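Local coordinates for regulatory protein E2 (Bovine papillomavirus type 1, PDB 2JEX) that probably regulates viral transcription and helps start viral DNA replication by sharpening the DNA recognition of E1, this chain being the N-terminal transactivation domain of E2, at residues 109-114 with 132-137; 155-160 with 168-173. The protein carries 1 engineered substitution. All blocks are in the same frame, centred on the assembly; numbering follows the deposited sequence.

Contact 1 (109-114 with 132-137)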
ATOM      1  N   CYS A 109       5.654  -2.077  -0.230  1.00 67.70           N
ATOM      2  CA  CYS A 109       5.799  -2.616   1.122  1.00 66.88           C
ATOM      3  C   CYS A 109       4.497  -2.466   1.906  1.00 66.70           C
ATOM      4  O   CYS A 109       3.730  -1.522   1.687  1.00 66.03           O
ATOM      5  CB  CYS A 109       6.987  -1.980   1.879  1.00 67.16           C
ATOM      6  SG  CYS A 109       6.805  -0.247   2.424  1.00 66.10           S
ATOM      7  N   PHE A 110       4.249  -3.404   2.816  1.00 66.12           N
ATOM      8  CA  PHE A 110       3.059  -3.345   3.649  1.00 65.92           C
ATOM      9  C   PHE A 110       3.303  -2.426   4.844  1.00 66.08           C
ATOM     10  O   PHE A 110       4.442  -2.266   5.298  1.00 66.24           O
ATOM     11  CB  PHE A 110       2.601  -4.752   4.052  1.00 65.60           C
ATOM     12  CG  PHE A 110       2.338  -5.658   2.871  1.00 64.94           C
ATOM     13  CD1 PHE A 110       3.259  -6.641   2.508  1.00 62.52           C
ATOM     14  CD2 PHE A 110       1.184  -5.509   2.100  1.00 62.44           C
ATOM     15  CE1 PHE A 110       3.032  -7.466   1.410  1.00 64.75           C
ATOM     16  CE2 PHE A 110       0.944  -6.338   0.994  1.00 65.27           C
ATOM     17  CZ  PHE A 110       1.867  -7.316   0.645  1.00 62.98           C
ATOM     18  N   LYS A 111       2.237  -1.789   5.323  1.00 65.98           N
ATOM     19  CA  LYS A 111       2.376  -0.687   6.276  1.00 65.60           C
ATOM     20  C   LYS A 111       1.278  -0.674   7.328  1.00 65.46           C
ATOM     21  O   LYS A 111       0.099  -0.778   6.998  1.00 65.67           O
ATOM     22  CB  LYS A 111       2.388   0.667   5.552  1.00 65.28           C
ATOM     23  CG  LYS A 111       3.170   0.714   4.252  1.00 64.69           C
ATOM     24  CD  LYS A 111       3.329   2.142   3.779  1.00 63.46           C
ATOM     25  CE  LYS A 111       3.431   2.268   2.280  1.00 65.18           C
ATOM     26  NZ  LYS A 111       4.134   1.153   1.579  1.00 73.44           N
ATOM     27  N   LYS A 112       1.674  -0.539   8.593  1.00 65.44           N
ATOM     28  CA  LYS A 112       0.722  -0.337   9.692  1.00 65.36           C
ATOM     29  C   LYS A 112       1.136   0.853  10.567  1.00 65.56           C
ATOM     30  O   LYS A 112       2.315   1.216  10.618  1.00 65.39           O
ATOM     31  CB  LYS A 112       0.575  -1.608  10.534  1.00 65.56           C
ATOM     32  CG  LYS A 112       0.062  -2.832   9.755  1.00 66.15           C
ATOM     33  CD  LYS A 112      -0.401  -3.954  10.671  1.00 65.25           C
ATOM     34  CE  LYS A 112       0.779  -4.716  11.240  1.00 66.35           C
ATOM     35  NZ  LYS A 112       0.401  -6.069  11.748  1.00 66.88           N
ATOM     36  N   GLY A 113       0.161   1.455  11.245  1.00 65.58           N
ATOM     37  CA  GLY A 113       0.420   2.570  12.156  1.00 66.21           C
ATOM     38  C   GLY A 113       0.485   3.905  11.436  1.00 66.23           C
ATOM     39  O   GLY A 113       1.561   4.474  11.266  1.00 65.70           O
ATOM     40  N   ALA A 114      -0.673   4.395  11.007  1.00 66.56           N
ATOM     41  CA  ALA A 114      -0.757   5.630  10.230  1.00 67.19           C
ATOM     42  C   ALA A 114      -0.793   6.844  11.140  1.00 67.47           C
ATOM     43  O   ALA A 114      -1.435   6.823  12.206  1.00 67.50           O
ATOM     44  CB  ALA A 114      -1.992   5.616   9.325  1.00 66.64           C
ATOM     45  N   THR A 132       0.617  11.342   5.116  1.00 74.13           N
ATOM     46  CA  THR A 132       0.353  10.170   5.949  1.00 74.71           C
ATOM     47  C   THR A 132       1.609   9.318   6.014  1.00 75.21           C
ATOM     48  O   THR A 132       2.123   8.878   4.983  1.00 75.36           O
ATOM     49  CB  THR A 132      -0.830   9.356   5.410  1.00 75.20           C
ATOM     50  OG1 THR A 132      -1.983  10.203   5.341  1.00 75.48           O
ATOM     51  CG2 THR A 132      -1.139   8.154   6.315  1.00 74.73           C
ATOM     52  N   VAL A 133       2.111   9.121   7.234  1.00 75.41           N
ATOM     53  CA  VAL A 133       3.316   8.328   7.479  1.00 75.82           C
ATOM     54  C   VAL A 133       2.968   7.098   8.317  1.00 75.35           C
ATOM     55  O   VAL A 133       2.136   7.167   9.217  1.00 75.65           O
ATOM     56  CB  VAL A 133       4.421   9.177   8.161  1.00 75.98           C
ATOM     57  CG1 VAL A 133       5.710   8.374   8.355  1.00 76.11           C
ATOM     58  CG2 VAL A 133       4.715  10.403   7.320  1.00 78.62           C
ATOM     59  N   TYR A 134       3.603   5.974   8.003  1.00 75.27           N
ATOM     60  CA  TYR A 134       3.353   4.710   8.696  1.00 74.91           C
ATOM     61  C   TYR A 134       4.526   4.344   9.596  1.00 75.15           C
ATOM     62  O   TYR A 134       5.672   4.340   9.154  1.00 75.89           O
ATOM     63  CB  TYR A 134       3.016   3.594   7.688  1.00 74.00           C
ATOM     64  CG  TYR A 134       1.696   3.846   6.987  1.00 72.53           C
ATOM     65  CD1 TYR A 134       1.642   4.526   5.766  1.00 72.14           C
ATOM     66  CD2 TYR A 134       0.497   3.443   7.565  1.00 69.62           C
ATOM     67  CE1 TYR A 134       0.426   4.780   5.129  1.00 63.80           C
ATOM     68  CE2 TYR A 134      -0.722   3.696   6.941  1.00 67.37           C
ATOM     69  CZ  TYR A 134      -0.752   4.370   5.731  1.00 67.76           C
ATOM     70  OH  TYR A 134      -1.968   4.617   5.126  1.00 69.65           O
ATOM     71  N   SER A 135       4.237   4.059  10.864  1.00 75.01           N
ATOM     72  CA  SER A 135       5.284   3.782  11.846  1.00 75.05           C
ATOM     73  C   SER A 135       5.927   2.415  11.630  1.00 75.05           C
ATOM     74  O   SER A 135       7.058   2.180  12.073  1.00 74.61           O
ATOM     75  CB  SER A 135       4.732   3.884  13.273  1.00 75.32           C
ATOM     76  OG  SER A 135       3.745   2.893  13.523  1.00 77.29           O
ATOM     77  N   ASN A 136       5.204   1.526  10.947  1.00 74.94           N
ATOM     78  CA  ASN A 136       5.655   0.153  10.742  1.00 75.05           C
ATOM     79  C   ASN A 136       5.604  -0.244   9.275  1.00 74.59           C
ATOM     80  O   ASN A 136       4.539  -0.252   8.657  1.00 74.51           O
ATOM     81  CB  ASN A 136       4.859  -0.826  11.625  1.00 74.91           C
ATOM     82  CG  ASN A 136       4.961  -0.490  13.121  1.00 76.38           C
ATOM     83  OD1 ASN A 136       6.036  -0.161  13.627  1.00 75.53           O
ATOM     84  ND2 ASN A 136       3.838  -0.570  13.825  1.00 77.84           N
ATOM     85  N   LEU A 137       6.777  -0.549   8.726  1.00 74.37           N
ATOM     86  CA  LEU A 137       6.919  -0.893   7.318  1.00 74.55           C
ATOM     87  C   LEU A 137       7.555  -2.264   7.188  1.00 74.52           C
ATOM     88  O   LEU A 137       8.571  -2.550   7.825  1.00 74.12           O
ATOM     89  CB  LEU A 137       7.783   0.136   6.580  1.00 74.72           C
ATOM     90  CG  LEU A 137       7.448   1.634   6.606  1.00 75.24           C
ATOM     91  CD1 LEU A 137       8.493   2.431   5.827  1.00 73.25           C
ATOM     92  CD2 LEU A 137       6.064   1.893   6.047  1.00 75.25           C
TER

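Contact 2 (155-160 with 168-173). Engineered in segment 168-173: A172 (natural residue Arg).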
ATOM      1  N   THR A 155      14.414  17.233   6.598  1.00 65.58           N
ATOM      2  CA  THR A 155      14.800  16.908   5.232  1.00 64.28           C
ATOM      3  C   THR A 155      13.624  16.288   4.449  1.00 64.41           C
ATOM      4  O   THR A 155      13.358  16.668   3.306  1.00 64.38           O
ATOM      5  CB  THR A 155      16.053  15.992   5.233  1.00 63.63           C
ATOM      6  OG1 THR A 155      17.128  16.660   5.908  1.00 65.14           O
ATOM      7  CG2 THR A 155      16.503  15.651   3.825  1.00 62.84           C
ATOM      8  N   GLY A 156      12.917  15.353   5.075  1.00 63.54           N
ATOM      9  CA  GLY A 156      11.836  14.660   4.413  1.00 64.46           C
ATOM     10  C   GLY A 156      11.301  13.484   5.194  1.00 64.72           C
ATOM     11  O   GLY A 156      11.504  13.364   6.405  1.00 65.16           O
ATOM     12  N   LEU A 157      10.595  12.622   4.484  1.00 65.32           N
ATOM     13  CA  LEU A 157      10.096  11.377   5.034  1.00 65.46           C
ATOM     14  C   LEU A 157      11.113  10.301   4.698  1.00 65.59           C
ATOM     15  O   LEU A 157      11.697  10.302   3.614  1.00 65.62           O
ATOM     16  CB  LEU A 157       8.729  11.063   4.445  1.00 65.52           C
ATOM     17  CG  LEU A 157       7.707  12.201   4.387  1.00 65.80           C
ATOM     18  CD1 LEU A 157       6.543  11.821   3.457  1.00 71.44           C
ATOM     19  CD2 LEU A 157       7.187  12.507   5.752  1.00 68.62           C
ATOM     20  N   TYR A 158      11.337   9.400   5.645  1.00 66.25           N
ATOM     21  CA  TYR A 158      12.468   8.478   5.595  1.00 67.33           C
ATOM     22  C   TYR A 158      12.110   7.206   6.344  1.00 68.77           C
ATOM     23  O   TYR A 158      11.205   7.198   7.185  1.00 68.45           O
ATOM     24  CB  TYR A 158      13.699   9.113   6.269  1.00 66.91           C
ATOM     25  CG  TYR A 158      13.535   9.281   7.770  1.00 66.13           C
ATOM     26  CD1 TYR A 158      13.770   8.212   8.640  1.00 64.84           C
ATOM     27  CD2 TYR A 158      13.124  10.496   8.318  1.00 70.18           C
ATOM     28  CE1 TYR A 158      13.599   8.345  10.007  1.00 66.32           C
ATOM     29  CE2 TYR A 158      12.964  10.648   9.704  1.00 65.95           C
ATOM     30  CZ  TYR A 158      13.201   9.567  10.536  1.00 66.09           C
ATOM     31  OH  TYR A 158      13.048   9.683  11.895  1.00 62.50           O
ATOM     32  N   TYR A 159      12.846   6.141   6.047  1.00 70.92           N
ATOM     33  CA  TYR A 159      12.791   4.917   6.840  1.00 72.84           C
ATOM     34  C   TYR A 159      14.211   4.518   7.196  1.00 73.87           C
ATOM     35  O   TYR A 159      15.150   4.858   6.474  1.00 73.85           O
ATOM     36  CB  TYR A 159      12.071   3.788   6.079  1.00 72.90           C
ATOM     37  CG  TYR A 159      12.759   3.337   4.803  1.00 73.49           C
ATOM     38  CD1 TYR A 159      12.417   3.896   3.568  1.00 74.74           C
ATOM     39  CD2 TYR A 159      13.739   2.343   4.826  1.00 73.88           C
ATOM     40  CE1 TYR A 159      13.038   3.495   2.395  1.00 71.16           C
ATOM     41  CE2 TYR A 159      14.371   1.933   3.655  1.00 76.30           C
ATOM     42  CZ  TYR A 159      14.009   2.514   2.441  1.00 74.56           C
ATOM     43  OH  TYR A 159      14.625   2.114   1.274  1.00 75.25           O
ATOM     44  N   CYS A 160      14.370   3.808   8.308  1.00 75.79           N
ATOM     45  CA  CYS A 160      15.685   3.294   8.693  1.00 77.75           C
ATOM     46  C   CYS A 160      15.732   1.774   8.829  1.00 78.94           C
ATOM     47  O   CYS A 160      14.758   1.142   9.252  1.00 78.42           O
ATOM     48  CB  CYS A 160      16.235   3.986   9.950  1.00 77.82           C
ATOM     49  SG  CYS A 160      15.014   4.738  11.048  1.00 80.34           S
ATOM     50  N   ILE A 168      16.907   6.614   5.453  1.00 74.40           N
ATOM     51  CA  ILE A 168      16.821   6.565   3.991  1.00 73.44           C
ATOM     52  C   ILE A 168      15.556   7.272   3.510  1.00 72.94           C
ATOM     53  O   ILE A 168      14.434   6.818   3.752  1.00 72.76           O
ATOM     54  CB  ILE A 168      16.973   5.120   3.439  1.00 73.55           C
ATOM     55  CG1 ILE A 168      18.387   4.605   3.740  1.00 72.98           C
ATOM     56  CG2 ILE A 168      16.737   5.084   1.926  1.00 72.81           C
ATOM     57  CD1 ILE A 168      18.481   3.122   4.030  1.00 75.17           C
ATOM     58  N   TYR A 169      15.760   8.400   2.838  1.00 72.35           N
ATOM     59  CA  TYR A 169      14.673   9.297   2.469  1.00 72.05           C
ATOM     60  C   TYR A 169      13.974   8.861   1.198  1.00 71.84           C
ATOM     61  O   TYR A 169      14.627   8.600   0.185  1.00 72.27           O
ATOM     62  CB  TYR A 169      15.189  10.734   2.333  1.00 72.05           C
ATOM     63  CG  TYR A 169      15.684  11.312   3.644  1.00 71.75           C
ATOM     64  CD1 TYR A 169      14.822  12.021   4.484  1.00 69.31           C
ATOM     65  CD2 TYR A 169      17.010  11.135   4.052  1.00 67.86           C
ATOM     66  CE1 TYR A 169      15.264  12.536   5.687  1.00 69.65           C
ATOM     67  CE2 TYR A 169      17.463  11.652   5.253  1.00 67.80           C
ATOM     68  CZ  TYR A 169      16.584  12.352   6.066  1.00 69.52           C
ATOM     69  OH  TYR A 169      17.028  12.870   7.257  1.00 71.34           O
ATOM     70  N   TYR A 170      12.647   8.766   1.269  1.00 71.53           N
ATOM     71  CA  TYR A 170      11.821   8.469   0.096  1.00 71.06           C
ATOM     72  C   TYR A 170      11.078   9.715  -0.385  1.00 71.47           C
ATOM     73  O   TYR A 170      10.557   9.751  -1.498  1.00 71.82           O
ATOM     74  CB  TYR A 170      10.868   7.292   0.357  1.00 70.35           C
ATOM     75  CG  TYR A 170       9.828   7.481   1.449  1.00 69.60           C
ATOM     76  CD1 TYR A 170       8.578   8.038   1.162  1.00 67.86           C
ATOM     77  CD2 TYR A 170      10.075   7.055   2.758  1.00 68.59           C
ATOM     78  CE1 TYR A 170       7.613   8.193   2.154  1.00 66.92           C
ATOM     79  CE2 TYR A 170       9.119   7.209   3.764  1.00 65.73           C
ATOM     80  CZ  TYR A 170       7.893   7.775   3.450  1.00 70.08           C
ATOM     81  OH  TYR A 170       6.940   7.927   4.424  1.00 71.70           O
ATOM     82  N   SER A 171      11.047  10.733   0.468  1.00 71.67           N
ATOM     83  CA  SER A 171      10.466  12.019   0.130  1.00 71.96           C
ATOM     84  C   SER A 171      11.407  13.115   0.611  1.00 72.00           C
ATOM     85  O   SER A 171      12.109  12.953   1.620  1.00 72.98           O
ATOM     86  CB  SER A 171       9.101  12.155   0.793  1.00 72.24           C
ATOM     87  OG  SER A 171       8.274  13.079   0.111  1.00 74.25           O
ATOM     88  N   ALA A 172      11.463  14.215  -0.130  1.00 71.42           N
ATOM     89  CA  ALA A 172      12.267  15.362   0.269  1.00 70.89           C
ATOM     90  C   ALA A 172      11.366  16.577   0.408  1.00 70.41           C
ATOM     91  O   ALA A 172      10.669  16.941  -0.537  1.00 70.95           O
ATOM     92  CB  ALA A 172      13.359  15.625  -0.755  1.00 70.82           C
ATOM     93  N   PHE A 173      11.380  17.209   1.575  1.00 69.72           N
ATOM     94  CA  PHE A 173      10.536  18.387   1.788  1.00 69.78           C
ATOM     95  C   PHE A 173      10.985  19.616   0.987  1.00 69.69           C
ATOM     96  O   PHE A 173      10.187  20.516   0.714  1.00 70.04           O
ATOM     97  CB  PHE A 173      10.385  18.714   3.281  1.00 69.44           C
ATOM     98  CG  PHE A 173       9.547  17.725   4.044  1.00 68.30           C
ATOM     99  CD1 PHE A 173       8.361  17.224   3.504  1.00 69.77           C
ATOM    100  CD2 PHE A 173       9.935  17.304   5.309  1.00 68.91           C
ATOM    101  CE1 PHE A 173       7.582  16.306   4.212  1.00 67.07           C
ATOM    102  CE2 PHE A 173       9.168  16.393   6.021  1.00 69.73           C
ATOM    103  CZ  PHE A 173       7.983  15.895   5.467  1.00 67.97           C
TER

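Contact 1 (109-114 with 132-137)
The ring of Y134 has K111 over one face. K111 CB sits 4.0 Å from the ring centroid, 29° off the ring normal, in a CH-pi contact. The carbonyl carbon of K112 comes to the ring edge, near its plane. A114 CB approaches obliquely and touches Y134 CE2 at 3.3 Å. The K111 chain crosses the tyrosine at about a right angle, and its CD lies 3.5 Å from Y134 CD1. The same CD meets L137 CD2 at 3.6 Å, so the K111 methylenes touch both Y134 and L137.

The ammonium end then turns away. The chain bends at its last torsion (chi4 -34°) and NZ donates to C109 O at 2.7 Å, from above that carbonyl plane. P106 O is a second acceptor.

The two strands form an antiparallel hairpin. K112 and N136 are a hydrogen-bonded pair: K112 N to N136 O is 2.9 Å, and N136 N to K112 O is also 2.9 Å, less straight at 139°. S135 N gives a further bond, 2.7 Å, to G113 O. The chain turns a corner at S135, between strand residues 132-134 and 136-137, and G113 opposite has a positive phi, which suits glycine.

K112, on the face of N136, reaches a salt bridge with E90, a hydrogen bond to P91 O and a cation-pi contact with W92.

The chemistry of K111 is therefore divided. Its aliphatic part serves as apolar surface for Y134 and L137, while its buried charge is met by backbone carbonyls, which would probably stabilise the ammonium form.

Contact 2 (155-160 with 168-173)
F173 N bonds to T155 O at 2.7 Å and closes one end of the backbone ladder between these segments. Beside it, the CA of A172, an engineered residue, makes a CA-H...O contact with T155 O. Y159 and I168 form an antiparallel hydrogen-bonded pair at the other end: Y159 N to I168 O is 2.9 Å, and I168 N to Y159 O is 2.7 Å. Between them L157 O takes two bonds, from Y170 N at 3.0 Å and from S171 N at 3.2 Å, both from the same face of its carbonyl plane. The bond back from L157 N to S171 O is weak.

Two successive N-H groups on one carbonyl mark a classic beta bulge, with Y170 and S171 opposite L157. It lies at the end of the hairpin of strands 157-161 and 166-169, at one margin of the antiparallel sheet.

Aromatic contacts follow. The ring of Y169 is sandwiched: T155 CG2 covers one face, 4.0 Å from the centroid, and Y158 CB the opposite face, at 3.9 Å. The Y158 ring turns its edge toward the Y169 face in an offset edge-to-face pair, planes at 64°. Y169 OH is hydrogen-bonded to D153. Y170 CG stands between its own backbone N and carbonyl carbon (chi1 63°), which brings its ring back under L157 CB. I168 CB packs over the Y159 ring, and G156 CA over the F173 ring.

Apolar contact is centred on L157. Its CD2 meets F173 CZ at 3.5 Å, and its CD1 touches S171 CB.

Overall arrangement
Contact 1 comes first along the chain and closes before contact 2 opens. Each joins two strands of a hairpin, and both hairpins belong to the same antiparallel sheet of the transactivation domain. Strand 145-152 runs between them in the sheet order, flanked by strands 128-140 and 157-161. The contact centres are about 14 Å apart. The centre of contact 1 is about 9 Å from the centre of the chain, that of contact 2, at the sheet margin, about 17 Å. They still touch: V133 CG2 packs 3.6 Å from L157 CD2, and L137 CD1 lies 3.8 Å from Y159 CB. Segment 132-137 thus takes part in contact 1 and also packs V133 and L137 against contact 2.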